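Local coordinates for protein RavA (PDB 6WO6) that is an effector of Legionella pneumophila whose molecular function is not established, and which probably acts inside the host cell during invasion, at residues A[175-180]-A[187-192]; A[205-210]-A[238-243]; A[256-261]-A[292-297]; A[86-91]-A[124-129]; A[248-253]-A[284-289]. The protein carries 2 engineered substitutions. All coordinates share one frame; numbering follows the deposited sequence.

In the fold
The chain is built of helices and has no strands, and the contacts are spread along its elongated body. In chain order contact 4 comes first, then contact 1 and contact 2. Contacts 5 and 3 follow with alternating segments, and both use helix 246-265. Their centres are about 12 Å apart, and Leu257 packs on Phe287 between them. Contacts 1 and 2 also touch, through Ile177 and Phe189 against Phe207. Contact 2 reaches contact 5 where helix 230-240 gives way to helix 246-265. Contact 4 stands apart, its centre about 55 Å from that of contact 3 across the chain's centre. Each joins helices close in sequence, so a series of small cores holds the extended helical body.

Contact 1 (A[175-180]-A[187-192]); sequences RDIERL and DQFFSS
The Phe189 ring meets helix 162-181 with its edge. Asp176 O lies near the ring plane, 3.2 Å from Phe189 CD1. Asp176 C, Ile177 N and Leu180 CB sit at the edge too, so the ring abuts the helix backbone and does not lie over it. On the neighbouring ring of Phe190, Phe189 CD2 stands over the centre of one face, 3.8 Å above its plane. Phe189 has its CG trans to the backbone N (chi1 180°), which carries the ring from the short helix to the longer one. Asp176 CB is 3.6 Å from Phe189 CE1. Ile177 runs alongside the ring in the same direction, with CG1 3.7 Å from Phe189 CE1. Leu180 crosses Gln188 at about a right angle and sets CD1 3.6 Å from Gln188 O. Asp187 O accepts from Phe190 N, Ser191 N and Ser191 OG and so ties the turn together. The hydroxyl comes from above the carbonyl plane. The contact thus packs the short helical turn about 188-191 against the C-terminal part of helix 162-181. Phe190 packs on helix 230-240, and Ile177 touches Phe207 and Val209 in the loop that follows helix 197-202.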
# COMPACT_ATOMS: atom_id res chain seq x y z
N ARG A 175 5.89 6.65 -0.37
CA ARG A 175 6.68 7.87 -0.47
C ARG A 175 6.64 8.43 -1.89
O ARG A 175 6.52 9.65 -2.08
CB ARG A 175 8.13 7.59 -0.05
CG ARG A 175 9.09 8.74 -0.25
CD ARG A 175 10.53 8.28 -0.15
NE ARG A 175 10.83 7.23 -1.12
CZ ARG A 175 12.05 6.74 -1.34
NH1 ARG A 175 12.23 5.78 -2.24
NH2 ARG A 175 13.09 7.20 -0.66
N ASP A 176 6.74 7.57 -2.90
CA ASP A 176 6.76 8.06 -4.27
C ASP A 176 5.38 8.50 -4.75
O ASP A 176 5.28 9.41 -5.57
CB ASP A 176 7.35 7.01 -5.20
CG ASP A 176 8.87 6.96 -5.15
OD1 ASP A 176 9.45 7.72 -4.34
OD2 ASP A 176 9.47 6.18 -5.91
N ILE A 177 4.34 7.91 -4.19
CA ILE A 177 2.97 8.33 -4.60
C ILE A 177 2.69 9.71 -4.03
O ILE A 177 1.89 10.41 -4.61
CB ILE A 177 1.93 7.32 -4.11
CG1 ILE A 177 1.99 6.02 -4.89
CG2 ILE A 177 0.55 7.94 -4.18
CD1 ILE A 177 0.86 5.11 -4.58
N GLU A 178 3.33 10.06 -2.93
CA GLU A 178 3.05 11.35 -2.26
C GLU A 178 3.97 12.43 -2.80
O GLU A 178 3.50 13.53 -3.05
CB GLU A 178 3.45 11.24 -0.80
CG GLU A 178 2.35 10.75 0.11
CD GLU A 178 2.77 10.74 1.57
OE1 GLU A 178 3.99 10.82 1.84
OE2 GLU A 178 1.89 10.65 2.44
N ARG A 179 5.25 12.13 -2.94
CA ARG A 179 6.15 13.19 -3.39
C ARG A 179 6.13 13.38 -4.90
O ARG A 179 6.34 14.51 -5.38
CB ARG A 179 7.57 12.92 -2.91
N LEU A 180 5.90 12.32 -5.67
CA LEU A 180 6.02 12.39 -7.12
C LEU A 180 4.67 12.37 -7.83
O LEU A 180 4.34 13.31 -8.55
CB LEU A 180 6.90 11.24 -7.62
CG LEU A 180 8.34 11.23 -7.09
CD1 LEU A 180 9.20 10.24 -7.87
CD2 LEU A 180 8.94 12.64 -7.14
N ASP A 187 5.36 12.63 -13.82
CA ASP A 187 6.04 11.72 -14.73
C ASP A 187 7.28 11.10 -14.08
O ASP A 187 7.70 10.00 -14.48
CB ASP A 187 6.44 12.45 -16.01
CG ASP A 187 7.27 13.70 -15.74
OD1 ASP A 187 6.75 14.61 -15.05
OD2 ASP A 187 8.43 13.76 -16.19
N GLN A 188 7.86 11.78 -13.09
CA GLN A 188 9.04 11.25 -12.42
C GLN A 188 8.71 10.02 -11.58
O GLN A 188 9.60 9.20 -11.32
CB GLN A 188 9.69 12.34 -11.57
CG GLN A 188 10.25 13.49 -12.38
CD GLN A 188 10.71 14.65 -11.52
OE1 GLN A 188 10.34 14.75 -10.35
NE2 GLN A 188 11.51 15.54 -12.10
N PHE A 189 7.46 9.88 -11.16
CA PHE A 189 7.04 8.64 -10.50
C PHE A 189 7.32 7.44 -11.38
O PHE A 189 7.71 6.37 -10.89
CB PHE A 189 5.55 8.72 -10.15
CG PHE A 189 5.02 7.49 -9.46
CD1 PHE A 189 5.10 7.36 -8.08
CD2 PHE A 189 4.46 6.45 -10.19
CE1 PHE A 189 4.63 6.23 -7.44
CE2 PHE A 189 3.98 5.31 -9.55
CZ PHE A 189 4.07 5.21 -8.18
N PHE A 190 7.13 7.59 -12.69
CA PHE A 190 7.31 6.50 -13.64
C PHE A 190 8.72 6.44 -14.20
O PHE A 190 9.22 5.35 -14.50
CB PHE A 190 6.30 6.63 -14.78
CG PHE A 190 4.87 6.63 -14.33
CD1 PHE A 190 4.27 7.80 -13.89
CD2 PHE A 190 4.13 5.46 -14.34
CE1 PHE A 190 2.95 7.80 -13.47
CE2 PHE A 190 2.81 5.46 -13.92
CZ PHE A 190 2.22 6.63 -13.48
N SER A 191 9.38 7.59 -14.36
CA SER A 191 10.73 7.61 -14.92
C SER A 191 11.82 7.41 -13.87
O SER A 191 13.00 7.47 -14.22
CB SER A 191 10.97 8.94 -15.66
OG SER A 191 10.84 10.04 -14.79
N SER A 192 11.46 7.17 -12.62
CA SER A 192 12.46 6.99 -11.57
C SER A 192 13.23 5.69 -11.78
O SER A 192 12.68 4.69 -12.24
CB SER A 192 11.80 7.00 -10.19
OG SER A 192 12.74 6.71 -9.17

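Contact 2 (A[205-210]-A[238-243]); sequences SLFNVI and KGFCAE
Phe207 and Phe240 form an offset stack. Their ring centroids are 4.4 Å apart and the planes are inclined by 29°. Phe240 CE1 stands over one face of Phe207, displaced toward the rim. It comes nearest to Phe207 CE1, at 3.3 Å. Phe240 CD1 lies over the same face near the other edge, 3.7 Å from Phe207 CE2. The two side chains cross at about a right angle, although their rings overlap. At Phe240, CG sits between the backbone N and the carbonyl carbon (chi1 68°), which turns the ring toward the loop. Phe240 is the last residue of helix 230-240, and Cys241 leaves the helical path. Phe207 comes from a 3-10 segment, where Ile210 N bonds to Phe207 O. The next shell is apolar as well. Cys200 of helix 197-202 touches both rings, and Ile197 and Ile201 add to the packing on Phe240. Across this buried contact the rings meet through carbon alone, so van der Waals attraction and hydrophobic burial hold the loop to the helix end.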
# COMPACT_ATOMS: atom_id res chain seq x y z
N SER A 205 -3.40 -1.12 -3.35
CA SER A 205 -4.34 -0.39 -2.51
C SER A 205 -3.81 0.99 -2.14
O SER A 205 -4.60 1.91 -1.90
CB SER A 205 -4.66 -1.18 -1.25
OG SER A 205 -5.05 -2.51 -1.56
N LEU A 206 -2.48 1.15 -2.09
CA LEU A 206 -1.89 2.44 -1.77
C LEU A 206 -2.25 3.52 -2.78
O LEU A 206 -2.15 4.71 -2.46
CB LEU A 206 -0.37 2.31 -1.68
CG LEU A 206 0.17 1.53 -0.48
CD1 LEU A 206 1.69 1.58 -0.45
CD2 LEU A 206 -0.42 2.09 0.80
N PHE A 207 -2.65 3.14 -4.00
CA PHE A 207 -3.05 4.15 -4.97
C PHE A 207 -4.46 4.67 -4.73
O PHE A 207 -4.86 5.65 -5.37
CB PHE A 207 -2.90 3.59 -6.38
CG PHE A 207 -1.47 3.35 -6.78
CD1 PHE A 207 -0.73 4.36 -7.39
CD2 PHE A 207 -0.86 2.14 -6.52
CE1 PHE A 207 0.59 4.14 -7.73
CE2 PHE A 207 0.46 1.92 -6.87
CZ PHE A 207 1.19 2.92 -7.48
N ASN A 208 -5.21 4.06 -3.80
CA ASN A 208 -6.53 4.57 -3.44
C ASN A 208 -6.49 6.01 -2.95
O ASN A 208 -7.54 6.66 -2.88
CB ASN A 208 -7.17 3.67 -2.37
CG ASN A 208 -7.56 2.31 -2.91
OD1 ASN A 208 -7.43 2.03 -4.10
ND2 ASN A 208 -8.05 1.45 -2.02
N VAL A 209 -5.31 6.52 -2.61
CA VAL A 209 -5.20 7.90 -2.16
C VAL A 209 -5.43 8.88 -3.31
O VAL A 209 -5.85 10.02 -3.08
CB VAL A 209 -3.83 8.13 -1.48
CG1 VAL A 209 -2.69 7.94 -2.47
CG2 VAL A 209 -3.76 9.50 -0.84
N ILE A 210 -5.18 8.46 -4.56
CA ILE A 210 -5.35 9.38 -5.68
C ILE A 210 -6.79 9.47 -6.16
O ILE A 210 -7.06 10.17 -7.15
CB ILE A 210 -4.47 9.01 -6.89
CG1 ILE A 210 -4.99 7.76 -7.59
CG2 ILE A 210 -3.01 8.85 -6.47
CD1 ILE A 210 -4.17 7.32 -8.78
N LYS A 238 -1.56 0.93 -17.00
CA LYS A 238 -2.32 -0.27 -17.33
C LYS A 238 -1.73 -1.51 -16.67
O LYS A 238 -2.42 -2.53 -16.56
CB LYS A 238 -2.39 -0.45 -18.85
CG LYS A 238 -3.61 0.21 -19.48
CD LYS A 238 -3.20 1.24 -20.52
CE LYS A 238 -3.27 0.68 -21.94
NZ LYS A 238 -4.68 0.43 -22.38
N GLY A 239 -0.48 -1.45 -16.24
CA GLY A 239 0.14 -2.56 -15.55
C GLY A 239 -0.32 -2.71 -14.11
O GLY A 239 -0.59 -3.83 -13.67
N PHE A 240 -0.40 -1.62 -13.36
CA PHE A 240 -0.83 -1.72 -11.96
C PHE A 240 -2.22 -1.12 -11.71
O PHE A 240 -2.63 -1.02 -10.55
CB PHE A 240 0.20 -1.09 -11.02
CG PHE A 240 0.35 0.40 -11.13
CD1 PHE A 240 -0.49 1.25 -10.43
CD2 PHE A 240 1.35 0.95 -11.91
CE1 PHE A 240 -0.36 2.62 -10.53
CE2 PHE A 240 1.49 2.32 -12.01
CZ PHE A 240 0.64 3.16 -11.32
N CYS A 241 -2.95 -0.72 -12.75
CA CYS A 241 -4.32 -0.25 -12.60
C CYS A 241 -5.23 -1.02 -13.54
O CYS A 241 -4.78 -1.64 -14.52
CB CYS A 241 -4.46 1.25 -12.88
SG CYS A 241 -3.80 2.33 -11.61
N ALA A 242 -6.53 -0.98 -13.24
CA ALA A 242 -7.52 -1.54 -14.14
C ALA A 242 -7.57 -0.73 -15.43
O ALA A 242 -7.40 0.49 -15.42
CB ALA A 242 -8.89 -1.57 -13.48
N GLU A 243 -7.82 -1.42 -16.55
CA GLU A 243 -7.90 -0.73 -17.83
C GLU A 243 -9.08 0.23 -17.89
O GLU A 243 -9.04 1.20 -18.66
CB GLU A 243 -8.00 -1.77 -18.96
CG GLU A 243 -7.89 -1.19 -20.36
CD GLU A 243 -7.77 -2.26 -21.42
OE1 GLU A 243 -7.15 -2.00 -22.48
OE2 GLU A 243 -8.28 -3.38 -21.20

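Contact 3 (A[256-261]-A[292-297]); sequences ALRRDI and PELLKG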
# COMPACT_ATOMS: atom_id res chain seq x y z
N ALA A 256 -4.37 12.64 -25.52
CA ALA A 256 -5.07 12.87 -26.78
C ALA A 256 -5.42 14.34 -26.97
O ALA A 256 -5.30 14.88 -28.08
CB ALA A 256 -6.33 12.01 -26.85
N LEU A 257 -5.85 15.01 -25.90
CA LEU A 257 -6.20 16.42 -25.99
C LEU A 257 -4.98 17.28 -26.30
O LEU A 257 -5.07 18.23 -27.09
CB LEU A 257 -6.87 16.90 -24.70
CG LEU A 257 -7.11 18.41 -24.62
CD1 LEU A 257 -8.05 18.87 -25.72
CD2 LEU A 257 -7.63 18.80 -23.25
N ARG A 258 -3.84 16.97 -25.68
CA ARG A 258 -2.62 17.69 -26.02
C ARG A 258 -2.24 17.48 -27.48
O ARG A 258 -1.84 18.43 -28.17
CB ARG A 258 -1.47 17.27 -25.10
CG ARG A 258 -0.10 17.58 -25.68
CD ARG A 258 0.87 18.05 -24.61
NE ARG A 258 2.22 18.18 -25.14
CZ ARG A 258 3.25 18.65 -24.45
NH1 ARG A 258 3.08 19.05 -23.19
NH2 ARG A 258 4.44 18.73 -25.01
N ARG A 259 -2.37 16.25 -27.98
CA ARG A 259 -2.11 16.00 -29.39
C ARG A 259 -3.04 16.82 -30.28
O ARG A 259 -2.62 17.39 -31.29
CB ARG A 259 -2.25 14.51 -29.71
CG ARG A 259 -1.34 14.03 -30.83
CD ARG A 259 -1.89 12.80 -31.54
NE ARG A 259 -2.32 13.13 -32.90
CZ ARG A 259 -2.60 12.23 -33.84
NH1 ARG A 259 -2.50 10.93 -33.58
NH2 ARG A 259 -2.98 12.63 -35.05
N ASP A 260 -4.32 16.89 -29.90
CA ASP A 260 -5.29 17.68 -30.65
C ASP A 260 -4.91 19.15 -30.68
O ASP A 260 -4.95 19.80 -31.73
CB ASP A 260 -6.69 17.49 -30.04
CG ASP A 260 -7.80 17.90 -30.98
OD1 ASP A 260 -7.52 18.24 -32.15
OD2 ASP A 260 -8.97 17.87 -30.54
N ILE A 261 -4.52 19.69 -29.52
CA ILE A 261 -4.10 21.09 -29.44
C ILE A 261 -2.91 21.34 -30.35
O ILE A 261 -2.87 22.32 -31.11
CB ILE A 261 -3.77 21.46 -27.98
CG1 ILE A 261 -5.02 21.43 -27.11
CG2 ILE A 261 -3.12 22.83 -27.92
CD1 ILE A 261 -4.76 21.74 -25.66
N PRO A 292 -2.38 27.52 -21.24
CA PRO A 292 -1.47 28.68 -21.19
C PRO A 292 -0.06 28.38 -21.69
O PRO A 292 0.53 29.22 -22.38
CB PRO A 292 -1.48 29.07 -19.71
CG PRO A 292 -2.79 28.60 -19.21
CD PRO A 292 -3.04 27.30 -19.93
N GLU A 293 0.49 27.21 -21.36
CA GLU A 293 1.83 26.87 -21.83
C GLU A 293 1.85 26.65 -23.34
O GLU A 293 2.63 27.27 -24.06
CB GLU A 293 2.33 25.62 -21.10
CG GLU A 293 3.51 25.87 -20.17
CD GLU A 293 3.08 26.07 -18.73
OE1 GLU A 293 3.97 26.19 -17.86
OE2 GLU A 293 1.86 26.09 -18.47
N LEU A 294 0.99 25.75 -23.83
CA LEU A 294 1.04 25.37 -25.23
C LEU A 294 0.56 26.47 -26.17
O LEU A 294 0.91 26.46 -27.35
CB LEU A 294 0.21 24.10 -25.45
CG LEU A 294 0.57 22.93 -24.53
CD1 LEU A 294 -0.23 21.69 -24.88
CD2 LEU A 294 2.07 22.64 -24.58
N LEU A 295 -0.22 27.43 -25.67
CA LEU A 295 -0.65 28.58 -26.46
C LEU A 295 0.15 29.84 -26.15
O LEU A 295 -0.24 30.92 -26.60
CB LEU A 295 -2.14 28.85 -26.24
CG LEU A 295 -3.16 27.76 -26.56
CD1 LEU A 295 -4.57 28.34 -26.52
CD2 LEU A 295 -2.89 27.12 -27.90
N LYS A 296 1.24 29.72 -25.40
CA LYS A 296 2.01 30.89 -25.01
C LYS A 296 2.65 31.52 -26.24
O LYS A 296 3.44 30.87 -26.94
CB LYS A 296 3.07 30.52 -23.98
CG LYS A 296 3.66 31.72 -23.26
CD LYS A 296 5.18 31.70 -23.27
CE LYS A 296 5.73 33.09 -23.01
NZ LYS A 296 5.34 34.05 -24.08
N GLY A 297 2.32 32.78 -26.51
CA GLY A 297 2.87 33.47 -27.66
C GLY A 297 2.39 32.95 -28.99
O GLY A 297 3.15 32.95 -29.96
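Leu294 and Arg258 make the closer part of this contact. Their side chains cross at about a right angle. One methyl of the leucine, CD1, lies 3.8 Å from Arg258 CD. The other, CD2, is over one face of the guanidinium group, 4.0 Å above its plane and offset toward the rim. Leu294 therefore follows both the aliphatic stem and the flat head of the arginine. Arg258 is bent at its second torsion (chi2 142°), and this brings the head over the leucine. The charged end is occupied elsewhere. Arg258 NE forms a salt bridge with Glu262 one turn on, and NH1 makes weak hydrogen bonds to Ala222 O and Leu223 O. These partners probably keep the guanidinium in place while its face takes the methyl.

The packing is looser around Ile261. Its CG2 lies 4.3 Å from Leu294 CB, and the gap to Leu295 CD2 is as wide. Ile261 and Leu295 are nonetheless buried, while Arg258 and Leu294 are partly exposed. Beyond them the contact gives way to solvent, with Glu293, Lys296 and Gly297 exposed on one segment and Arg259 on the other. Helix 290-294 ends where Leu295 leaves helical angles, and Lys296 N bonds to Glu293 O there.

The C-terminal end of helix 290-294 thus leans on the C-terminal half of helix 246-265. Phe291 of the former also touches Ile261. Phe273 of helix 270-275 packs on Ile261 as well, and Leu266, just past helix 246-265, meets Leu295.

Contact 4 (A[86-91]-A[124-129]); sequences QVKKRI and IDVLTN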
# COMPACT_ATOMS: atom_id res chain seq x y z
N GLN A 86 2.08 -14.53 23.34
CA GLN A 86 2.43 -13.12 23.28
C GLN A 86 2.97 -12.76 21.90
O GLN A 86 2.56 -11.75 21.31
CB GLN A 86 3.46 -12.79 24.36
CG GLN A 86 2.88 -12.70 25.76
CD GLN A 86 2.05 -11.45 25.96
OE1 GLN A 86 2.59 -10.37 26.21
NE2 GLN A 86 0.74 -11.59 25.86
N VAL A 87 3.88 -13.57 21.38
CA VAL A 87 4.44 -13.32 20.05
C VAL A 87 3.33 -13.25 19.01
O VAL A 87 3.22 -12.27 18.25
CB VAL A 87 5.48 -14.40 19.68
CG1 VAL A 87 5.91 -14.25 18.23
CG2 VAL A 87 6.68 -14.31 20.61
N LYS A 88 2.48 -14.28 18.96
CA LYS A 88 1.45 -14.31 17.92
C LYS A 88 0.44 -13.18 18.09
O LYS A 88 0.00 -12.58 17.11
CB LYS A 88 0.75 -15.66 17.89
CG LYS A 88 -0.40 -15.72 16.89
CD LYS A 88 -0.51 -17.08 16.21
CE LYS A 88 -1.73 -17.14 15.30
NZ LYS A 88 -1.87 -18.46 14.63
N LYS A 89 0.05 -12.88 19.34
CA LYS A 89 -0.93 -11.83 19.58
C LYS A 89 -0.39 -10.48 19.15
O LYS A 89 -1.08 -9.71 18.47
CB LYS A 89 -1.32 -11.81 21.06
CG LYS A 89 -2.33 -10.74 21.44
CD LYS A 89 -3.65 -10.97 20.72
CE LYS A 89 -4.13 -9.71 20.02
NZ LYS A 89 -5.17 -10.01 19.00
N ARG A 90 0.86 -10.17 19.52
CA ARG A 90 1.43 -8.88 19.17
C ARG A 90 1.66 -8.75 17.67
O ARG A 90 1.56 -7.64 17.13
CB ARG A 90 2.72 -8.64 19.94
CG ARG A 90 2.52 -8.49 21.44
CD ARG A 90 3.83 -8.25 22.16
NE ARG A 90 3.64 -8.25 23.61
CZ ARG A 90 4.61 -8.06 24.49
NH1 ARG A 90 5.85 -7.85 24.07
NH2 ARG A 90 4.35 -8.08 25.79
N ILE A 91 1.98 -9.85 16.98
CA ILE A 91 2.15 -9.75 15.54
C ILE A 91 0.80 -9.60 14.84
O ILE A 91 0.65 -8.76 13.94
CB ILE A 91 2.93 -10.96 15.00
CG1 ILE A 91 4.40 -10.85 15.41
CG2 ILE A 91 2.80 -11.05 13.49
CD1 ILE A 91 5.24 -12.05 15.03
N ILE A 124 8.55 -15.73 12.37
CA ILE A 124 8.57 -15.84 10.91
C ILE A 124 7.41 -16.70 10.42
O ILE A 124 6.84 -16.44 9.35
CB ILE A 124 9.93 -16.40 10.45
CG1 ILE A 124 11.07 -15.49 10.91
CG2 ILE A 124 9.95 -16.56 8.94
CD1 ILE A 124 10.95 -14.06 10.41
N ASP A 125 7.05 -17.73 11.18
CA ASP A 125 5.94 -18.59 10.77
C ASP A 125 4.60 -17.87 10.86
O ASP A 125 3.72 -18.07 10.02
CB ASP A 125 5.92 -19.87 11.61
CG ASP A 125 7.10 -20.78 11.31
OD1 ASP A 125 7.59 -20.74 10.17
OD2 ASP A 125 7.52 -21.53 12.21
N VAL A 126 4.43 -17.03 11.89
CA VAL A 126 3.22 -16.22 11.98
C VAL A 126 3.19 -15.18 10.85
O VAL A 126 2.12 -14.89 10.29
CB VAL A 126 3.11 -15.55 13.36
CG1 VAL A 126 1.93 -14.60 13.41
CG2 VAL A 126 2.97 -16.61 14.44
N LEU A 127 4.35 -14.63 10.50
CA LEU A 127 4.41 -13.65 9.43
C LEU A 127 4.16 -14.27 8.06
O LEU A 127 3.75 -13.57 7.13
CB LEU A 127 5.76 -12.94 9.44
CG LEU A 127 6.00 -11.95 10.58
CD1 LEU A 127 7.45 -11.50 10.61
CD2 LEU A 127 5.07 -10.76 10.45
N THR A 128 4.41 -15.57 7.92
CA THR A 128 4.30 -16.22 6.62
C THR A 128 2.90 -16.06 6.05
O THR A 128 1.91 -16.35 6.73
CB THR A 128 4.68 -17.70 6.74
OG1 THR A 128 6.10 -17.81 6.83
CG2 THR A 128 4.19 -18.49 5.54
N ASN A 129 2.83 -15.60 4.80
CA ASN A 129 1.60 -15.30 4.05
C ASN A 129 0.86 -14.09 4.59
O ASN A 129 -0.29 -13.85 4.20
CB ASN A 129 0.65 -16.50 4.00
CG ASN A 129 1.20 -17.63 3.15
OD1 ASN A 129 2.04 -17.42 2.28
ND2 ASN A 129 0.71 -18.85 3.39
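Val126 and Ile91 form the apolar centre of this buried contact. Ile91 CG2 lies 3.7 Å from Val126 CG1, and the two side chains cross at a slant. The same Ile91 methyl reaches Leu127 CD2 at 3.8 Å, this time nearly at a right angle. One branch of the isoleucine thus touches both a valine methyl and a leucine methyl. With CG1 beside the backbone N (chi1 -72°), CG2 is the branch turned to Val126 and Leu127. The second methyl of the valine, CG2, serves a different partner. It rests against the aliphatic stem of Lys88, 3.9 Å from CD.

The polar interactions run past this packing. Lys88 bends at its second torsion (chi2 144°) and carries its ammonium group beyond Val126. There NZ donates to Val49 O and Cys52 O, at the C-terminal end of helix 38-51. Those carbonyls satisfy a buried amino group, and the helix end would be expected to stabilise its charge. At the end of helix 120-127, Thr128 OG1 donates to Ile124 O over 3.0 Å. The hydroxyl is tilted 32° from the carbonyl plane. Thr128 N makes a weak bond to the same oxygen, as the chain leaves the helix.

The contact sets the last turn of helix 120-127 against helix 77-92. Leu50 of helix 38-51 touches Val126. Phe116 of helix 115-118 and Ala123 of helix 120-127 pack on Ile91. Phe158 touches Leu127. Helices 38-51, 77-92, 115-118 and 120-127 meet here.

Contact 5 (A[248-253]-A[284-289]); sequences AIKVQS and CLEFAI
Glu286 OE2 is gripped by two donors. Lys250 NZ makes a salt bridge to it at 2.6 Å, approaching almost in line with the C-O bond. Ser215 OG of helix 214-224 also bonds to this oxygen, and it has a weak bond with Lys250 NZ. The hydroxyl thus links both ends of the pair and probably helps to fix them. Lys250 and Glu286 cross at about a right angle. The glutamate is extended beyond CG, whereas the lysine bends at chi2 (-114°) to bring its amino group round. In this all-helical fold the bridge spans from helix 246-265 to the end of helix 281-286, where Phe287 leaves helical angles. Beside the ion pair, the Phe287 ring points at the same face of helix 246-265. Ser253 OG lies in the ring plane at its edge, 3.2 Å from Phe287 CE2. Lys250 O is 3.5 Å from Phe287 CZ. That carbonyl also receives a weak bond from Ser253 OG, which may help to keep the hydroxyl there. Glu286 CG lies over one face of the Phe287 ring. Ala218 of helix 214-224 touches both Lys250 and Phe287, and Ala254 and Leu257 also touch the ring.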
# COMPACT_ATOMS: atom_id res chain seq x y z
N ALA A 248 -6.33 5.61 -15.90
CA ALA A 248 -5.94 5.26 -17.26
C ALA A 248 -6.76 6.04 -18.29
O ALA A 248 -6.20 6.64 -19.23
CB ALA A 248 -6.10 3.76 -17.48
N ILE A 249 -8.09 6.04 -18.14
CA ILE A 249 -8.96 6.77 -19.06
C ILE A 249 -8.54 8.24 -19.12
O ILE A 249 -8.35 8.80 -20.21
CB ILE A 249 -10.43 6.64 -18.63
CG1 ILE A 249 -10.86 5.17 -18.58
CG2 ILE A 249 -11.34 7.41 -19.56
CD1 ILE A 249 -12.27 4.96 -18.07
N LYS A 250 -8.37 8.87 -17.96
CA LYS A 250 -8.09 10.30 -17.93
C LYS A 250 -6.71 10.61 -18.50
O LYS A 250 -6.56 11.59 -19.24
CB LYS A 250 -8.23 10.84 -16.51
CG LYS A 250 -9.57 10.55 -15.87
CD LYS A 250 -10.38 11.80 -15.60
CE LYS A 250 -11.70 11.43 -14.93
NZ LYS A 250 -12.59 12.60 -14.75
N VAL A 251 -5.70 9.80 -18.19
CA VAL A 251 -4.36 10.06 -18.70
C VAL A 251 -4.33 9.93 -20.21
O VAL A 251 -3.75 10.78 -20.91
CB VAL A 251 -3.35 9.11 -18.02
CG1 VAL A 251 -2.03 9.10 -18.77
CG2 VAL A 251 -3.12 9.52 -16.58
N GLN A 252 -4.97 8.89 -20.75
CA GLN A 252 -4.97 8.72 -22.20
C GLN A 252 -5.75 9.85 -22.88
O GLN A 252 -5.32 10.36 -23.93
CB GLN A 252 -5.54 7.35 -22.57
CG GLN A 252 -4.69 6.19 -22.05
CD GLN A 252 -5.07 4.85 -22.65
OE1 GLN A 252 -4.62 4.49 -23.74
NE2 GLN A 252 -5.90 4.10 -21.93
N SER A 253 -6.87 10.28 -22.29
CA SER A 253 -7.63 11.36 -22.91
C SER A 253 -6.89 12.69 -22.82
O SER A 253 -7.00 13.52 -23.73
CB SER A 253 -9.01 11.47 -22.28
OG SER A 253 -9.03 12.44 -21.26
N CYS A 284 -11.78 20.41 -22.41
CA CYS A 284 -10.82 21.51 -22.30
C CYS A 284 -10.76 22.04 -20.87
O CYS A 284 -9.67 22.36 -20.37
CB CYS A 284 -11.18 22.62 -23.28
SG CYS A 284 -11.00 22.20 -25.03
N LEU A 285 -11.91 22.14 -20.20
CA LEU A 285 -11.92 22.61 -18.82
C LEU A 285 -11.25 21.61 -17.89
O LEU A 285 -10.51 21.99 -16.97
CB LEU A 285 -13.35 22.89 -18.37
CG LEU A 285 -14.11 24.05 -19.01
CD1 LEU A 285 -15.53 24.11 -18.47
CD2 LEU A 285 -13.40 25.37 -18.79
N GLU A 286 -11.51 20.31 -18.10
CA GLU A 286 -10.94 19.29 -17.23
C GLU A 286 -9.42 19.32 -17.24
O GLU A 286 -8.79 18.97 -16.24
CB GLU A 286 -11.45 17.91 -17.66
CG GLU A 286 -11.14 16.78 -16.68
CD GLU A 286 -11.68 15.44 -17.14
OE1 GLU A 286 -11.98 15.30 -18.35
OE2 GLU A 286 -11.82 14.53 -16.30
N PHE A 287 -8.83 19.75 -18.35
CA PHE A 287 -7.38 19.78 -18.53
C PHE A 287 -6.92 21.18 -18.94
O PHE A 287 -6.04 21.34 -19.79
CB PHE A 287 -6.94 18.74 -19.56
CG PHE A 287 -7.32 17.34 -19.19
CD1 PHE A 287 -7.08 16.85 -17.92
CD2 PHE A 287 -7.92 16.50 -20.12
CE1 PHE A 287 -7.42 15.56 -17.57
CE2 PHE A 287 -8.27 15.20 -19.78
CZ PHE A 287 -8.02 14.73 -18.50
N ALA A 288 -7.51 22.20 -18.31
CA ALA A 288 -7.24 23.58 -18.70
C ALA A 288 -5.77 23.95 -18.52
O ALA A 288 -5.25 24.81 -19.23
CB ALA A 288 -8.13 24.53 -17.91
N ILE A 289 -5.08 23.29 -17.58
CA ILE A 289 -3.68 23.57 -17.30
C ILE A 289 -2.82 23.45 -18.55
O ILE A 289 -1.74 24.04 -18.63
CB ILE A 289 -3.16 22.65 -16.18
CG1 ILE A 289 -1.82 23.13 -15.64
CG2 ILE A 289 -3.06 21.21 -16.67
CD1 ILE A 289 -1.26 22.26 -14.54